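Long-range contacts in type II restriction enzyme BsoBI (Geobacillus stearothermophilus, PDB 1DC1), which cleaves double-stranded DNA as a homodimer at the degenerate sequence 5'-CYCGRG-3', cutting after the first cytosine: residues K12-L17 / I284-A289; K57-L62 / E108-E113; I155-L160 / Y178-F183; N210-L215 / E240-I245. One frame throughout, in Å; residues are numbered along the deposited sequence. Where two conformers were deposited one is given.

Contact 1: K12-L17 / I284-A289; sequences KSVDDL and IEHSMA. With nucleotides of chain B.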
# COMPACT_ATOMS: atom_id res chain seq x y z
N LYS D 12 7.29 4.46 -29.16
CA LYS D 12 6.66 4.92 -30.39
C LYS D 12 5.14 5.02 -30.21
O LYS D 12 4.46 5.73 -30.95
CB LYS D 12 7.01 3.97 -31.53
CG LYS D 12 8.42 3.40 -31.44
CD LYS D 12 9.52 4.47 -31.37
CE LYS D 12 10.84 3.87 -30.83
NZ LYS D 12 12.05 4.54 -31.38
N SER D 13 4.60 4.31 -29.23
CA SER D 13 3.16 4.35 -29.00
C SER D 13 2.89 4.18 -27.51
O SER D 13 3.76 3.72 -26.76
CB SER D 13 2.44 3.24 -29.80
OG SER D 13 2.84 1.92 -29.39
N VAL D 14 1.68 4.57 -27.09
CA VAL D 14 1.26 4.49 -25.69
C VAL D 14 1.47 3.12 -25.14
O VAL D 14 1.95 2.96 -24.02
CB VAL D 14 -0.23 4.76 -25.48
CG1 VAL D 14 -0.70 4.28 -24.10
CG2 VAL D 14 -0.49 6.24 -25.61
N ASP D 15 1.13 2.10 -25.92
CA ASP D 15 1.26 0.79 -25.33
C ASP D 15 2.69 0.20 -25.35
O ASP D 15 2.93 -0.89 -24.83
CB ASP D 15 0.13 -0.18 -25.83
CG ASP D 15 -1.14 -0.21 -24.86
OD1 ASP D 15 -1.37 0.73 -24.05
OD2 ASP D 15 -1.90 -1.22 -24.91
N ASP D 16 3.65 0.96 -25.86
CA ASP D 16 5.03 0.54 -25.77
C ASP D 16 5.36 0.59 -24.25
O ASP D 16 6.21 -0.14 -23.75
CB ASP D 16 5.92 1.51 -26.54
CG ASP D 16 5.99 1.17 -28.04
OD1 ASP D 16 5.40 0.17 -28.47
OD2 ASP D 16 6.64 1.91 -28.81
N LEU D 17 4.66 1.42 -23.51
CA LEU D 17 4.87 1.54 -22.07
C LEU D 17 4.26 0.41 -21.21
O LEU D 17 4.68 0.17 -20.09
CB LEU D 17 4.26 2.84 -21.62
CG LEU D 17 5.09 4.10 -21.37
CD1 LEU D 17 6.64 3.85 -21.21
CD2 LEU D 17 4.68 5.02 -22.49
N ILE D 284 3.08 -1.17 -15.49
CA ILE D 284 2.45 -0.06 -16.18
C ILE D 284 1.26 -0.61 -16.96
O ILE D 284 1.39 -1.42 -17.86
CB ILE D 284 3.48 0.70 -17.12
CG1 ILE D 284 4.59 1.33 -16.27
CG2 ILE D 284 2.77 1.85 -17.92
CD1 ILE D 284 5.66 2.18 -17.03
N GLU D 285 0.08 -0.14 -16.57
CA GLU D 285 -1.20 -0.52 -17.16
C GLU D 285 -1.68 0.47 -18.27
O GLU D 285 -1.14 1.57 -18.39
CB GLU D 285 -2.21 -0.66 -15.98
CG GLU D 285 -1.82 -1.86 -15.07
CD GLU D 285 -1.96 -3.17 -15.84
OE1 GLU D 285 -3.10 -3.57 -16.05
OE2 GLU D 285 -0.96 -3.77 -16.28
N HIS D 286 -2.68 0.10 -19.06
CA HIS D 286 -3.09 0.97 -20.14
C HIS D 286 -3.51 2.41 -19.80
O HIS D 286 -3.01 3.37 -20.40
CB HIS D 286 -4.21 0.33 -20.93
CG HIS D 286 -4.63 1.19 -22.05
ND1 HIS D 286 -3.76 1.51 -23.08
CD2 HIS D 286 -5.70 1.99 -22.20
CE1 HIS D 286 -4.29 2.46 -23.82
NE2 HIS D 286 -5.47 2.78 -23.31
N SER D 287 -4.42 2.58 -18.84
CA SER D 287 -4.89 3.92 -18.47
C SER D 287 -3.77 4.84 -18.05
O SER D 287 -3.64 5.98 -18.59
CB SER D 287 -5.86 3.87 -17.32
OG SER D 287 -6.27 5.17 -17.00
N MET D 288 -2.96 4.39 -17.08
CA MET D 288 -1.80 5.18 -16.65
C MET D 288 -0.78 5.42 -17.82
O MET D 288 -0.14 6.48 -17.89
CB MET D 288 -1.14 4.53 -15.44
CG MET D 288 -0.55 3.15 -15.65
SD MET D 288 0.23 2.59 -14.14
CE MET D 288 1.85 3.31 -14.18
N ALA D 289 -0.63 4.45 -18.72
CA ALA D 289 0.27 4.60 -19.86
C ALA D 289 -0.21 5.76 -20.71
O ALA D 289 0.60 6.54 -21.20
CB ALA D 289 0.31 3.31 -20.73
P DA B 4 -7.66 1.50 -14.81
OP1 DA B 4 -8.09 2.79 -15.39
OP2 DA B 4 -6.28 0.98 -15.07
O5' DA B 4 -7.88 1.58 -13.22
C5' DA B 4 -9.22 1.62 -12.68
C4' DA B 4 -9.22 1.28 -11.21
O4' DA B 4 -9.23 -0.14 -10.95
C3' DA B 4 -8.05 1.87 -10.44
O3' DA B 4 -8.44 2.48 -9.22
C2' DA B 4 -7.28 0.63 -10.01
C1' DA B 4 -8.42 -0.36 -9.84
N9 DA B 4 -8.04 -1.77 -9.83
C8 DA B 4 -7.09 -2.39 -10.55
N7 DA B 4 -6.89 -3.63 -10.19
C5 DA B 4 -7.79 -3.83 -9.17
C6 DA B 4 -8.04 -4.93 -8.34
N6 DA B 4 -7.33 -6.05 -8.39
N1 DA B 4 -9.03 -4.82 -7.42
C2 DA B 4 -9.68 -3.68 -7.34
N3 DA B 4 -9.52 -2.57 -8.05
C4 DA B 4 -8.54 -2.72 -8.96
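A histidine-carboxylate hydrogen bond and a small apolar patch tie the N-terminal loop 12-17, which leads into helix 21-53, to the first turn of helix 286-298, where Glu-285 holds the N-cap position. His-286 ND1 donates to Asp-15 OD1 over 2.7 Å, with an N-H...O angle of 157°. The oxygen lies in the plane of the imidazole, whereas the carboxylate is turned 71° from that plane and is met on its syn side, somewhat out of its own plane. The ring reaches the loop because CG of His-286 stands anti to its backbone N (chi1 -179°). A phenylalanine here would probably leave the Asp-15 carboxylate without this N-H mate and put a charged oxygen against a carbon edge. Beside the polar pair, Leu-17 CB rests 4.1 Å from Ala-289 CB, and Val-14 CG1, in the conformer given, packs on the same methyl at 3.6 Å. Ser-287 points away from the loop toward the phosphate of DA4 of chain B, and in one conformer its OG bonds to Lys-209 of the second subunit. Asn-306 and Thr-19 secure the join, binding Leu-17 O and Ile-284 N respectively. At the helix entrance, the branched CB of Ile-284 sits 3.2 Å from Leu-17 O.

Contact 2: K57-L62 / E108-E113; sequences KTPKDL and EEFIDE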
# COMPACT_ATOMS: atom_id res chain seq x y z
N LYS D 57 4.86 -24.40 31.94
CA LYS D 57 3.99 -25.55 31.98
C LYS D 57 2.58 -25.07 31.84
O LYS D 57 1.70 -25.85 31.52
CB LYS D 57 4.22 -26.33 33.28
CG LYS D 57 5.55 -27.15 33.34
CD LYS D 57 6.45 -26.95 32.12
CE LYS D 57 6.67 -28.24 31.32
NZ LYS D 57 5.49 -28.62 30.48
N THR D 58 2.37 -23.77 32.04
CA THR D 58 1.03 -23.19 31.91
C THR D 58 1.12 -21.86 31.19
O THR D 58 2.16 -21.23 31.22
CB THR D 58 0.37 -22.91 33.30
OG1 THR D 58 0.98 -21.76 33.89
CG2 THR D 58 0.52 -24.11 34.22
N PRO D 59 0.05 -21.45 30.51
CA PRO D 59 0.10 -20.16 29.82
C PRO D 59 0.57 -19.04 30.71
O PRO D 59 1.37 -18.22 30.29
CB PRO D 59 -1.34 -19.97 29.33
CG PRO D 59 -1.85 -21.34 29.16
CD PRO D 59 -1.20 -22.19 30.24
N LYS D 60 0.11 -18.99 31.96
CA LYS D 60 0.52 -17.88 32.83
C LYS D 60 1.98 -17.91 33.12
O LYS D 60 2.58 -16.89 33.41
CB LYS D 60 -0.27 -17.87 34.13
CG LYS D 60 -1.59 -17.18 33.94
CD LYS D 60 -2.41 -17.17 35.21
CE LYS D 60 -3.89 -17.53 34.96
NZ LYS D 60 -4.30 -18.89 35.53
N ASP D 61 2.56 -19.10 33.02
CA ASP D 61 3.99 -19.22 33.28
C ASP D 61 4.82 -18.50 32.22
O ASP D 61 5.96 -18.11 32.49
CB ASP D 61 4.39 -20.71 33.33
CG ASP D 61 4.00 -21.39 34.64
OD1 ASP D 61 3.78 -20.69 35.66
OD2 ASP D 61 3.93 -22.65 34.63
N LEU D 62 4.24 -18.31 31.04
CA LEU D 62 4.94 -17.63 29.92
C LEU D 62 5.31 -16.19 30.31
O LEU D 62 6.28 -15.64 29.77
CB LEU D 62 4.06 -17.68 28.63
CG LEU D 62 3.64 -19.07 28.06
CD1 LEU D 62 2.52 -18.96 27.05
CD2 LEU D 62 4.86 -19.73 27.43
N GLU D 108 -4.12 -28.07 26.49
CA GLU D 108 -2.86 -28.80 26.30
C GLU D 108 -2.12 -28.33 25.06
O GLU D 108 -0.93 -28.57 24.94
CB GLU D 108 -3.09 -30.33 26.14
CG GLU D 108 -3.44 -31.09 27.40
CD GLU D 108 -4.24 -32.36 27.11
OE1 GLU D 108 -3.66 -33.34 26.59
OE2 GLU D 108 -5.47 -32.39 27.39
N GLU D 109 -2.82 -27.71 24.12
CA GLU D 109 -2.18 -27.25 22.89
C GLU D 109 -1.77 -25.79 22.94
O GLU D 109 -1.59 -25.16 21.91
CB GLU D 109 -3.13 -27.44 21.72
CG GLU D 109 -3.81 -28.78 21.72
CD GLU D 109 -2.82 -29.91 21.76
OE1 GLU D 109 -1.95 -29.92 20.88
OE2 GLU D 109 -2.90 -30.76 22.68
N PHE D 110 -1.60 -25.26 24.15
CA PHE D 110 -1.23 -23.85 24.29
C PHE D 110 0.13 -23.39 23.67
O PHE D 110 0.23 -22.23 23.20
CB PHE D 110 -1.34 -23.39 25.77
CG PHE D 110 -0.07 -23.59 26.61
CD1 PHE D 110 0.09 -24.73 27.39
CD2 PHE D 110 0.89 -22.59 26.71
CE1 PHE D 110 1.17 -24.86 28.26
CE2 PHE D 110 1.97 -22.71 27.57
CZ PHE D 110 2.11 -23.85 28.34
N ILE D 111 1.15 -24.26 23.64
CA ILE D 111 2.44 -23.85 23.05
C ILE D 111 2.25 -23.68 21.55
O ILE D 111 2.59 -22.63 21.01
CB ILE D 111 3.62 -24.88 23.32
CG1 ILE D 111 3.97 -24.94 24.83
CG2 ILE D 111 4.87 -24.47 22.50
CD1 ILE D 111 4.38 -23.57 25.45
N ASP D 112 1.68 -24.66 20.86
CA ASP D 112 1.51 -24.46 19.43
C ASP D 112 0.51 -23.33 19.17
O ASP D 112 0.64 -22.67 18.16
CB ASP D 112 1.07 -25.74 18.73
CG ASP D 112 2.23 -26.67 18.37
OD1 ASP D 112 3.43 -26.35 18.57
OD2 ASP D 112 1.92 -27.75 17.90
N GLU D 113 -0.48 -23.13 20.04
CA GLU D 113 -1.41 -22.00 19.86
C GLU D 113 -0.53 -20.72 19.77
O GLU D 113 -0.72 -19.87 18.89
CB GLU D 113 -2.39 -21.88 21.05
CG GLU D 113 -3.44 -20.76 20.86
CD GLU D 113 -4.43 -21.03 19.70
OE1 GLU D 113 -4.59 -22.21 19.31
OE2 GLU D 113 -5.08 -20.08 19.18
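Phe-110 presents one face of its ring to Pro-59, and this CH-pi contact is the centre of the join between helix 110-152 and loop 57-62, which lies between helix 21-53 and helix 69-75. Pro-59 CD lies 3.9 Å from the ring centroid and only 3° off the normal, while CG of the proline leans over the inner side of the ring, 3.8 Å from Phe-110 CG. At the edge, near the ring plane, Leu-62 CD1 meets Phe-110 CE2 at 3.8 Å. The far end of the ring reaches the loop's main chain, with Phe-110 CZ 3.6 Å from Thr-58 C. Phe-110 CG is set between its backbone N and carbonyl carbon (chi1 89°), which carries the ring off the first turn of the helix to the loop. Ile-111 CG1 backs the opposite face, offset toward the rim. A serine at Phe-110 would probably open a gap beside Pro-59 and leave Leu-62 without its aromatic neighbour.

Further out, the loop is shaped by an ST motif in which Thr-58 OG1 accepts from Asp-61 N at 3.2 Å. Leu-103 of helix 88-103 touches both Pro-59 and Leu-62, and Glu-113 forms a salt bridge with Arg-47 of the second subunit. Between the two segments themselves the chemistry is mostly apolar and aromatic, so the join rests mainly on the fit of the phenyl ring rather than on paired charges.

Contact 3: I155-L160 / Y178-F183; sequences IPYKWL and YELETF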
# COMPACT_ATOMS: atom_id res chain seq x y z
N ILE D 155 33.48 5.46 -19.75
CA ILE D 155 33.43 6.66 -18.91
C ILE D 155 33.62 6.26 -17.45
O ILE D 155 32.80 5.54 -16.88
CB ILE D 155 32.05 7.38 -19.07
CG1 ILE D 155 31.85 7.84 -20.51
CG2 ILE D 155 31.93 8.60 -18.12
CD1 ILE D 155 30.46 8.37 -20.79
N PRO D 156 34.71 6.69 -16.83
CA PRO D 156 34.84 6.28 -15.44
C PRO D 156 33.81 6.99 -14.54
O PRO D 156 33.18 7.99 -14.91
CB PRO D 156 36.27 6.68 -15.07
CG PRO D 156 36.69 7.68 -16.06
CD PRO D 156 35.85 7.50 -17.30
N TYR D 157 33.63 6.47 -13.34
CA TYR D 157 32.70 7.06 -12.41
C TYR D 157 33.19 6.81 -10.97
O TYR D 157 34.15 6.06 -10.76
CB TYR D 157 31.28 6.49 -12.65
CG TYR D 157 31.14 5.01 -12.36
CD1 TYR D 157 30.92 4.55 -11.03
CD2 TYR D 157 31.23 4.06 -13.40
CE1 TYR D 157 30.78 3.19 -10.72
CE2 TYR D 157 31.10 2.70 -13.12
CZ TYR D 157 30.87 2.26 -11.75
OH TYR D 157 30.73 0.91 -11.43
N LYS D 158 32.58 7.51 -10.01
CA LYS D 158 32.87 7.32 -8.60
C LYS D 158 31.55 6.88 -8.02
O LYS D 158 30.49 7.16 -8.60
CB LYS D 158 33.31 8.63 -7.97
CG LYS D 158 34.46 9.26 -8.73
CD LYS D 158 34.90 10.52 -8.07
CE LYS D 158 36.01 10.24 -7.13
NZ LYS D 158 37.27 10.37 -7.89
N TRP D 159 31.60 6.15 -6.91
CA TRP D 159 30.38 5.72 -6.30
C TRP D 159 30.38 5.93 -4.81
O TRP D 159 31.42 6.10 -4.19
CB TRP D 159 30.15 4.27 -6.64
CG TRP D 159 31.09 3.37 -5.96
CD1 TRP D 159 32.42 3.23 -6.21
CD2 TRP D 159 30.76 2.37 -4.96
NE1 TRP D 159 32.94 2.21 -5.43
CE2 TRP D 159 31.94 1.68 -4.66
CE3 TRP D 159 29.56 2.02 -4.30
CZ2 TRP D 159 31.97 0.64 -3.72
CZ3 TRP D 159 29.59 1.00 -3.38
CH2 TRP D 159 30.79 0.31 -3.10
N LEU D 160 29.18 5.94 -4.25
CA LEU D 160 28.96 6.16 -2.84
C LEU D 160 28.32 4.90 -2.25
O LEU D 160 27.30 4.39 -2.72
CB LEU D 160 28.07 7.42 -2.66
CG LEU D 160 28.09 8.12 -1.30
CD1 LEU D 160 29.48 8.66 -0.94
CD2 LEU D 160 27.07 9.23 -1.33
N TYR D 178 31.30 -5.69 -10.99
CA TYR D 178 30.29 -6.72 -10.85
C TYR D 178 29.54 -6.52 -9.53
O TYR D 178 30.15 -6.44 -8.45
CB TYR D 178 30.97 -8.08 -10.83
CG TYR D 178 30.02 -9.22 -10.76
CD1 TYR D 178 29.65 -9.77 -9.52
CD2 TYR D 178 29.53 -9.80 -11.92
CE1 TYR D 178 28.82 -10.89 -9.46
CE2 TYR D 178 28.70 -10.92 -11.89
CZ TYR D 178 28.34 -11.47 -10.66
OH TYR D 178 27.52 -12.59 -10.63
N GLU D 179 28.22 -6.44 -9.61
CA GLU D 179 27.39 -6.26 -8.43
C GLU D 179 27.63 -5.03 -7.57
O GLU D 179 27.20 -5.02 -6.41
CB GLU D 179 27.48 -7.49 -7.51
CG GLU D 179 26.54 -8.60 -7.92
CD GLU D 179 26.58 -9.80 -6.98
OE1 GLU D 179 27.45 -9.85 -6.07
OE2 GLU D 179 25.72 -10.70 -7.16
N LEU D 180 28.33 -4.02 -8.11
CA LEU D 180 28.55 -2.76 -7.36
C LEU D 180 27.19 -2.07 -7.05
O LEU D 180 27.07 -1.40 -6.01
CB LEU D 180 29.47 -1.77 -8.13
CG LEU D 180 29.74 -0.36 -7.55
CD1 LEU D 180 31.16 0.11 -7.89
CD2 LEU D 180 28.74 0.62 -8.16
N GLU D 181 26.19 -2.27 -7.92
CA GLU D 181 24.86 -1.70 -7.77
C GLU D 181 24.12 -2.14 -6.47
O GLU D 181 23.20 -1.47 -5.98
CB GLU D 181 24.08 -2.02 -9.02
CG GLU D 181 23.72 -3.47 -9.16
CD GLU D 181 24.80 -4.31 -9.83
OE1 GLU D 181 25.90 -3.79 -10.13
OE2 GLU D 181 24.54 -5.52 -10.04
N THR D 182 24.56 -3.25 -5.92
CA THR D 182 24.02 -3.78 -4.68
C THR D 182 24.21 -2.83 -3.53
O THR D 182 23.43 -2.81 -2.58
CB THR D 182 24.72 -5.10 -4.27
OG1 THR D 182 24.47 -6.11 -5.25
CG2 THR D 182 24.20 -5.55 -2.93
N PHE D 183 25.27 -2.03 -3.60
CA PHE D 183 25.57 -1.11 -2.52
C PHE D 183 25.78 0.33 -2.87
O PHE D 183 26.36 1.07 -2.09
CB PHE D 183 26.82 -1.58 -1.80
CG PHE D 183 26.63 -2.86 -1.10
CD1 PHE D 183 25.67 -2.95 -0.08
CD2 PHE D 183 27.39 -3.96 -1.45
CE1 PHE D 183 25.48 -4.12 0.60
CE2 PHE D 183 27.21 -5.14 -0.79
CZ PHE D 183 26.25 -5.23 0.25
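Leu-180 drives its branched end between Tyr-157 and Trp-159, and this is the tight part of the contact. Its CD1 methyl sits 3.5 Å from the centroid of the five-membered ring of Trp-159, 3° off the normal, a CH-pi contact over one face of the indole. The same methyl lies 3.7 Å from Tyr-157 OH, and CD2 approaches Tyr-157 CE1 at 4.2 Å. As alternate residues of strand 157-161 the two aromatics leave it on the same side, and a first torsion that sets CG between the backbone N and the carbonyl carbon (chi1 65° for Tyr-157, 70° for Trp-159) swings both rings to flank the leucine. Ile-187 of strand 184-191 touches all three residues.

The packing slackens toward Phe-183, where the 3-10 segment 180-182 ends. Here the six-membered ring of Trp-159 turns its edge to the main chain, with CZ3 3.5 Å from Phe-183 O in the plane of the indole, and the side chains come no closer than 4.1 Å, from CZ3 to Phe-183 CB. The phenyl ring leads away from the strand, with Thr-182 CG2 over one face, and makes a cation-pi contact with Arg-163. Polar needs are met outside the pair: Tyr-157 OH binds Asp-177, and Glu-181 bridges to Arg-144. Between the two segments the packing thus rests chiefly on Leu-180, set between the indole face and the phenol end of Tyr-157.

Contact 4: N210-L215 / E240-I245; sequences NVDICL and ELKGGI. With nucleotides of chain A.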
# COMPACT_ATOMS: atom_id res chain seq x y z
N ASN D 210 10.89 13.46 0.02
CA ASN D 210 11.94 12.57 -0.46
C ASN D 210 11.67 12.30 -1.94
O ASN D 210 10.50 12.32 -2.37
CB ASN D 210 11.87 11.32 0.39
CG ASN D 210 12.31 11.57 1.80
OD1 ASN D 210 13.44 11.98 2.04
ND2 ASN D 210 11.42 11.33 2.75
N VAL D 211 12.74 12.09 -2.71
CA VAL D 211 12.62 11.79 -4.13
C VAL D 211 13.45 10.55 -4.42
O VAL D 211 14.56 10.41 -3.93
CB VAL D 211 13.09 12.98 -5.01
CG1 VAL D 211 12.81 12.66 -6.45
CG2 VAL D 211 12.28 14.30 -4.64
N ASP D 212 12.92 9.65 -5.22
CA ASP D 212 13.64 8.39 -5.51
C ASP D 212 14.98 8.62 -6.18
O ASP D 212 15.99 8.06 -5.75
CB ASP D 212 12.81 7.48 -6.43
CG ASP D 212 11.56 6.94 -5.77
OD1 ASP D 212 11.47 6.87 -4.50
OD2 ASP D 212 10.65 6.58 -6.54
N ILE D 213 14.96 9.43 -7.25
CA ILE D 213 16.15 9.69 -8.09
C ILE D 213 16.38 11.18 -8.23
O ILE D 213 15.45 11.92 -8.59
CB ILE D 213 15.94 9.14 -9.52
CG1 ILE D 213 15.64 7.64 -9.46
CG2 ILE D 213 17.14 9.53 -10.45
CD1 ILE D 213 15.12 7.09 -10.72
N CYS D 214 17.63 11.60 -8.00
CA CYS D 214 18.03 12.99 -8.12
C CYS D 214 19.34 13.08 -8.87
O CYS D 214 20.27 12.38 -8.51
CB CYS D 214 18.21 13.60 -6.73
SG CYS D 214 16.65 14.01 -5.85
N LEU D 215 19.39 13.92 -9.90
CA LEU D 215 20.61 14.13 -10.69
C LEU D 215 21.04 15.53 -10.45
O LEU D 215 20.28 16.45 -10.70
CB LEU D 215 20.39 13.94 -12.19
CG LEU D 215 21.68 13.96 -13.07
CD1 LEU D 215 22.56 12.82 -12.63
CD2 LEU D 215 21.40 13.78 -14.54
N GLU D 240 10.77 9.45 -10.19
CA GLU D 240 10.16 8.44 -9.33
C GLU D 240 10.45 7.11 -10.00
O GLU D 240 10.46 7.00 -11.22
CB GLU D 240 8.64 8.65 -9.22
CG GLU D 240 8.09 9.25 -7.89
CD GLU D 240 9.06 10.17 -7.10
OE1 GLU D 240 10.05 9.65 -6.53
OE2 GLU D 240 8.83 11.42 -7.00
N LEU D 241 10.72 6.08 -9.20
CA LEU D 241 11.05 4.74 -9.71
C LEU D 241 10.22 3.74 -8.94
O LEU D 241 10.38 3.64 -7.74
CB LEU D 241 12.56 4.46 -9.49
CG LEU D 241 13.16 3.04 -9.66
CD1 LEU D 241 12.94 2.56 -11.09
CD2 LEU D 241 14.68 3.05 -9.35
N LYS D 242 9.31 3.03 -9.63
CA LYS D 242 8.42 2.03 -9.01
C LYS D 242 8.81 0.63 -9.48
O LYS D 242 8.70 0.31 -10.67
CB LYS D 242 6.98 2.34 -9.38
CG LYS D 242 6.70 3.83 -9.37
CD LYS D 242 5.83 4.24 -8.24
CE LYS D 242 6.47 3.97 -6.95
NZ LYS D 242 7.06 5.24 -6.45
N GLY D 243 9.32 -0.19 -8.55
CA GLY D 243 9.76 -1.52 -8.90
C GLY D 243 8.72 -2.59 -8.66
O GLY D 243 8.99 -3.77 -8.80
N GLY D 244 7.52 -2.19 -8.26
CA GLY D 244 6.50 -3.18 -8.03
C GLY D 244 6.12 -3.94 -9.29
O GLY D 244 6.11 -3.39 -10.41
N ILE D 245 5.80 -5.21 -9.14
CA ILE D 245 5.39 -6.05 -10.29
C ILE D 245 3.92 -6.34 -10.31
O ILE D 245 3.46 -7.02 -11.19
CB ILE D 245 6.11 -7.46 -10.32
CG1 ILE D 245 6.25 -8.07 -8.92
CG2 ILE D 245 7.49 -7.28 -10.94
CD1 ILE D 245 5.16 -8.92 -8.45
P DC A 5 7.59 11.48 0.64
OP1 DC A 5 8.50 12.58 1.06
OP2 DC A 5 6.61 11.72 -0.42
O5' DC A 5 8.56 10.33 0.15
C5' DC A 5 8.06 9.06 -0.27
C4' DC A 5 9.00 7.97 0.18
O4' DC A 5 8.92 7.78 1.60
C3' DC A 5 8.67 6.60 -0.40
O3' DC A 5 9.19 6.46 -1.70
C2' DC A 5 9.30 5.65 0.59
C1' DC A 5 9.04 6.39 1.89
N1 DC A 5 7.84 5.95 2.64
C2 DC A 5 7.92 4.71 3.32
O2 DC A 5 8.97 4.02 3.18
N3 DC A 5 6.87 4.30 4.09
C4 DC A 5 5.77 5.08 4.19
N4 DC A 5 4.78 4.66 4.98
C5 DC A 5 5.65 6.32 3.49
C6 DC A 5 6.69 6.70 2.73
P DC A 7 8.58 0.33 -4.80
OP1 DC A 7 9.38 -0.26 -5.89
OP2 DC A 7 7.80 1.57 -5.05
O5' DC A 7 7.54 -0.75 -4.28
C5' DC A 7 7.96 -2.08 -3.91
C4' DC A 7 6.77 -2.90 -3.45
O4' DC A 7 6.13 -2.32 -2.27
C3' DC A 7 5.67 -3.08 -4.51
O3' DC A 7 5.19 -4.40 -4.45
C2' DC A 7 4.55 -2.20 -4.01
C1' DC A 7 4.73 -2.23 -2.50
N1 DC A 7 4.20 -1.02 -1.85
C2 DC A 7 3.27 -1.16 -0.78
O2 DC A 7 3.09 -2.29 -0.27
N3 DC A 7 2.61 -0.06 -0.32
C4 DC A 7 2.91 1.15 -0.82
N4 DC A 7 2.23 2.21 -0.36
C5 DC A 7 3.93 1.33 -1.83
C6 DC A 7 4.54 0.23 -2.30
P DG A 8 4.67 -5.17 -5.76
OP1 DG A 8 5.79 -5.88 -6.35
OP2 DG A 8 3.82 -4.32 -6.61
O5' DG A 8 3.77 -6.32 -5.10
C5' DG A 8 4.29 -7.16 -4.01
C4' DG A 8 3.16 -7.49 -3.06
O4' DG A 8 2.70 -6.26 -2.46
C3' DG A 8 1.94 -8.13 -3.74
O3' DG A 8 1.25 -8.99 -2.82
C2' DG A 8 1.03 -6.93 -3.97
C1' DG A 8 1.32 -6.08 -2.71
N9 DG A 8 1.04 -4.65 -2.85
C8 DG A 8 1.35 -3.86 -3.94
N7 DG A 8 0.91 -2.63 -3.82
C5 DG A 8 0.30 -2.59 -2.57
C6 DG A 8 -0.39 -1.52 -1.89
O6 DG A 8 -0.60 -0.37 -2.28
N1 DG A 8 -0.88 -1.91 -0.64
C2 DG A 8 -0.75 -3.18 -0.11
N2 DG A 8 -1.26 -3.38 1.11
N3 DG A 8 -0.13 -4.19 -0.73
C4 DG A 8 0.38 -3.83 -1.94
O HOH W 1 8.85 12.86 -4.32
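The chain turns a corner at Asp-212, leaving strand 209-211 for strand 213-217, and there it comes alongside strand 235-242, with CA of Asp-212 5.2 Å from CA of Glu-240. Two bonds, running in opposite directions between the segments, fix the corner. Leu-241 N donates to Asp-212 OD2 at 2.7 Å and an almost straight 176°, the oxygen accepting through its anti lone pair, and Asp-212 N donates to Glu-240 OE1 at 3.2 Å. The carboxylate planes stand 85° apart, and Asp-212 OD2 and Glu-240 OE1 are two acceptors only 3.1 Å from each other; such a pair of like charges is consistent with a place for a cation. Glu-240 bends at chi2 (27°) to bring its carboxylate round to the corner, and a water lies between Glu-240 OE2 (3.0 Å) and Asn-210 O (2.6 Å). Lys-242 NZ makes a long salt bridge to Asp-212 OD2 and a second one to a DNA phosphate. Beyond the polar cluster, Ile-213 CD1 packs against Leu-241 CB.

Backbone amides on both segments hold the DNA strand, chain A: Asn-210 N binds OP1 of DC5, Gly-243 N binds OP1 of DC7 at 2.7 Å, and Ile-245 N binds OP1 of DG8. Gly-244 CA lies 3.2 Å from OP2 of DG8 of chain A. Asp-212, Glu-240 and Lys-242 are the predicted catalytic magnesium site, and their placement, an aspartate at the bend and Glu-X-Lys on the next strand, is the PD-(D/E)XK signature of restriction endonucleases.

How the contacts relate
Contact 4 lies nearest the middle of the chain; its touching residues are all buried, and it is charged and bound to DNA, while contact 3, also buried, is aromatic and aliphatic. Both reach the same mixed sheet, contact 3 near one edge and contact 4 farther in, with centres about 18 Å apart. Contacts 1 and 2 are only partly buried and lie on opposite sides of the chain's centre, their own centres about 55 Å apart; each joins a loop to the first turn of a helix, by a histidine-aspartate bond in one and a ring over proline in the other. The long loop closed by contact 1 encloses all the others, and its nearest atoms come within about 6 Å of contact 4.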